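Local coordinates for HpcH/HpaI aldolase/citrate lyase family protein (Burkholderia cenocepacia, PDB 4MF4), which belongs to the HpcH/HpaI aldolase/citrate lyase family and adopts an eight-stranded TIM-barrel fold in a six-chain assembly, at residues A191-S196 and T210-V215. Numbering follows the deposited sequence.
Sequences ADLAAS and TAMARV
L193 reaches from the short helix 190-196 to A211 and M212 on helix 206-222, joining two helices that follow strand 185-188 of the TIM barrel. The tight part is small and wholly apolar. One methyl, CD2 of L193, does all the touching: it lies 3.8 Å from CG of M212 and 4.2 Å from CB of A211. Leucine suits the place because its branched end can fill the gap between backbones whose nearest CA atoms, those of L193 and M212, are 8.2 Å apart. Its CG stands opposite the backbone N (chi1 -174°), which carries the fork out toward the longer helix. Alanine at 211 presents only a methyl, small enough for the leucine to come close to that helix. The flexible, unbranched chain of M212 runs slantwise past the leucine, meeting it through its methylene; the sulfur takes no part. V188 of the preceding strand touches L193, M212 and V215, while V171 of helix 168-172 packs on L193 and A211, so the barrel wall and a neighbouring helix back this buried apolar cluster.

The other face of helix 206-222 is open to solvent: T210 and A213 are exposed there, T210 OG1 bonds to the carbonyl of P206, and R214 stretches out to a salt bridge with E175. On the shorter helix, D192 faces another chain; in one of its two conformers, OD1 accepts a hydrogen bond from N of V136 of a second subunit. V215, although its CB points toward the shorter helix, comes no nearer to it than 5.1 Å, from its CG2 to CD2 of L193.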
ATOM      1  N   ALA A 191      31.433  -0.636 -10.778  1.00 20.84           N
ATOM      2  CA  ALA A 191      31.047   0.784 -10.845  1.00 21.34           C
ATOM      3  C   ALA A 191      31.436   1.595  -9.612  1.00 21.04           C
ATOM      4  O   ALA A 191      32.053   2.690  -9.741  1.00 18.41           O
ATOM      5  CB  ALA A 191      29.556   0.929 -11.136  1.00 22.72           C
ATOM      6  N   ASP A 192      31.094   1.146  -8.396  0.50 19.57           N
ATOM      7  CA  ASP A 192      31.531   1.899  -7.194  0.50 19.72           C
ATOM      8  C   ASP A 192      33.043   1.798  -7.014  0.50 19.45           C
ATOM      9  O   ASP A 192      33.673   2.735  -6.526  0.50 19.69           O
ATOM     10  CB  ASP A 192      30.863   1.425  -5.883  0.50 19.65           C
ATOM     11  CG  ASP A 192      29.759   2.374  -5.372  0.50 19.49           C
ATOM     12  OD1 ASP A 192      29.936   3.618  -5.317  0.50 19.71           O
ATOM     13  OD2 ASP A 192      28.710   1.853  -4.972  0.50 20.51           O
ATOM     14  N   LEU A 193      33.646   0.672  -7.394  1.00 19.26           N
ATOM     15  CA  LEU A 193      35.085   0.574  -7.180  1.00 19.50           C
ATOM     16  C   LEU A 193      35.775   1.613  -8.064  1.00 19.39           C
ATOM     17  O   LEU A 193      36.625   2.366  -7.587  1.00 18.01           O
ATOM     18  CB  LEU A 193      35.570  -0.846  -7.390  1.00 19.86           C
ATOM     19  CG  LEU A 193      37.027  -1.139  -7.068  1.00 22.23           C
ATOM     20  CD1 LEU A 193      37.441  -0.703  -5.669  1.00 22.44           C
ATOM     21  CD2 LEU A 193      37.287  -2.635  -7.256  1.00 21.46           C
ATOM     22  N   ALA A 194      35.350   1.709  -9.329  1.00 18.46           N
ATOM     23  CA  ALA A 194      35.946   2.665 -10.252  1.00 18.66           C
ATOM     24  C   ALA A 194      35.762   4.100  -9.721  1.00 20.04           C
ATOM     25  O   ALA A 194      36.717   4.893  -9.720  1.00 19.20           O
ATOM     26  CB  ALA A 194      35.357   2.505 -11.644  1.00 18.45           C
ATOM     27  N   ALA A 195      34.573   4.418  -9.211  1.00 19.20           N
ATOM     28  CA  ALA A 195      34.353   5.748  -8.640  1.00 20.31           C
ATOM     29  C   ALA A 195      35.291   6.042  -7.460  1.00 20.82           C
ATOM     30  O   ALA A 195      35.895   7.114  -7.386  1.00 19.33           O
ATOM     31  CB  ALA A 195      32.898   5.920  -8.231  1.00 21.32           C
ATOM     32  N   SER A 196      35.420   5.126  -6.507  0.50 21.78           N
ATOM     33  CA  SER A 196      36.282   5.432  -5.348  0.50 23.14           C
ATOM     34  C   SER A 196      37.758   5.524  -5.710  0.50 24.60           C
ATOM     35  O   SER A 196      38.533   6.232  -5.039  0.50 25.68           O
ATOM     36  CB  SER A 196      36.115   4.446  -4.199  0.50 24.05           C
ATOM     37  OG  SER A 196      37.219   4.600  -3.317  0.50 24.10           O
ATOM     38  N   THR A 210      43.339  -3.560 -12.063  1.00 21.82           N
ATOM     39  CA  THR A 210      44.319  -4.003 -11.086  1.00 21.47           C
ATOM     40  C   THR A 210      43.728  -4.220  -9.691  1.00 20.52           C
ATOM     41  O   THR A 210      44.034  -5.222  -9.027  1.00 18.72           O
ATOM     42  CB  THR A 210      45.501  -3.012 -10.981  1.00 22.34           C
ATOM     43  OG1 THR A 210      46.164  -2.919 -12.241  1.00 24.37           O
ATOM     44  CG2 THR A 210      46.499  -3.449  -9.942  1.00 24.17           C
ATOM     45  N   ALA A 211      42.861  -3.295  -9.263  1.00 19.19           N
ATOM     46  CA  ALA A 211      42.217  -3.454  -8.005  1.00 16.73           C
ATOM     47  C   ALA A 211      41.316  -4.696  -8.008  1.00 16.73           C
ATOM     48  O   ALA A 211      41.355  -5.491  -7.055  1.00 16.71           O
ATOM     49  CB  ALA A 211      41.435  -2.214  -7.639  1.00 15.93           C
ATOM     50  N   MET A 212      40.515  -4.858  -9.046  1.00 16.71           N
ATOM     51  CA  MET A 212      39.611  -5.987  -9.102  1.00 18.59           C
ATOM     52  C   MET A 212      40.385  -7.315  -9.049  1.00 18.54           C
ATOM     53  O   MET A 212      40.004  -8.216  -8.314  1.00 19.32           O
ATOM     54  CB  MET A 212      38.728  -5.908 -10.342  1.00 19.76           C
ATOM     55  CG  MET A 212      37.816  -4.680 -10.400  1.00 22.57           C
ATOM     56  SD  MET A 212      37.050  -4.483 -12.024  1.00 26.95           S
ATOM     57  CE  MET A 212      36.139  -5.985 -12.132  1.00 25.71           C
ATOM     58  N   ALA A 213      41.460  -7.421  -9.844  1.00 18.28           N
ATOM     59  CA  ALA A 213      42.322  -8.601  -9.888  1.00 18.31           C
ATOM     60  C   ALA A 213      42.825  -8.924  -8.479  1.00 18.50           C
ATOM     61  O   ALA A 213      42.822 -10.095  -8.079  1.00 18.07           O
ATOM     62  CB  ALA A 213      43.492  -8.374 -10.872  1.00 18.86           C
ATOM     63  N   ARG A 214      43.221  -7.895  -7.710  1.00 18.98           N
ATOM     64  CA  ARG A 214      43.654  -8.108  -6.335  1.00 20.26           C
ATOM     65  C   ARG A 214      42.591  -8.740  -5.462  1.00 18.26           C
ATOM     66  O   ARG A 214      42.883  -9.645  -4.681  1.00 18.23           O
ATOM     67  CB  ARG A 214      44.188  -6.820  -5.669  1.00 22.20           C
ATOM     68  CG  ARG A 214      44.783  -7.085  -4.292  1.00 23.82           C
ATOM     69  CD  ARG A 214      45.447  -5.854  -3.700  1.00 27.88           C
ATOM     70  NE  ARG A 214      45.680  -5.983  -2.257  1.00 29.86           N
ATOM     71  CZ  ARG A 214      46.193  -5.020  -1.501  1.00 31.88           C
ATOM     72  NH1 ARG A 214      46.529  -3.846  -2.023  1.00 33.21           N
ATOM     73  NH2 ARG A 214      46.385  -5.237  -0.220  1.00 35.60           N
ATOM     74  N   VAL A 215      41.351  -8.283  -5.595  1.00 17.20           N
ATOM     75  CA  VAL A 215      40.275  -8.795  -4.762  1.00 16.49           C
ATOM     76  C   VAL A 215      40.010 -10.273  -5.097  1.00 15.90           C
ATOM     77  O   VAL A 215      39.892 -11.141  -4.219  1.00 15.29           O
ATOM     78  CB  VAL A 215      38.973  -7.948  -4.979  1.00 16.65           C
ATOM     79  CG1 VAL A 215      37.811  -8.578  -4.249  1.00 16.95           C
ATOM     80  CG2 VAL A 215      39.170  -6.523  -4.489  1.00 17.46           C
TER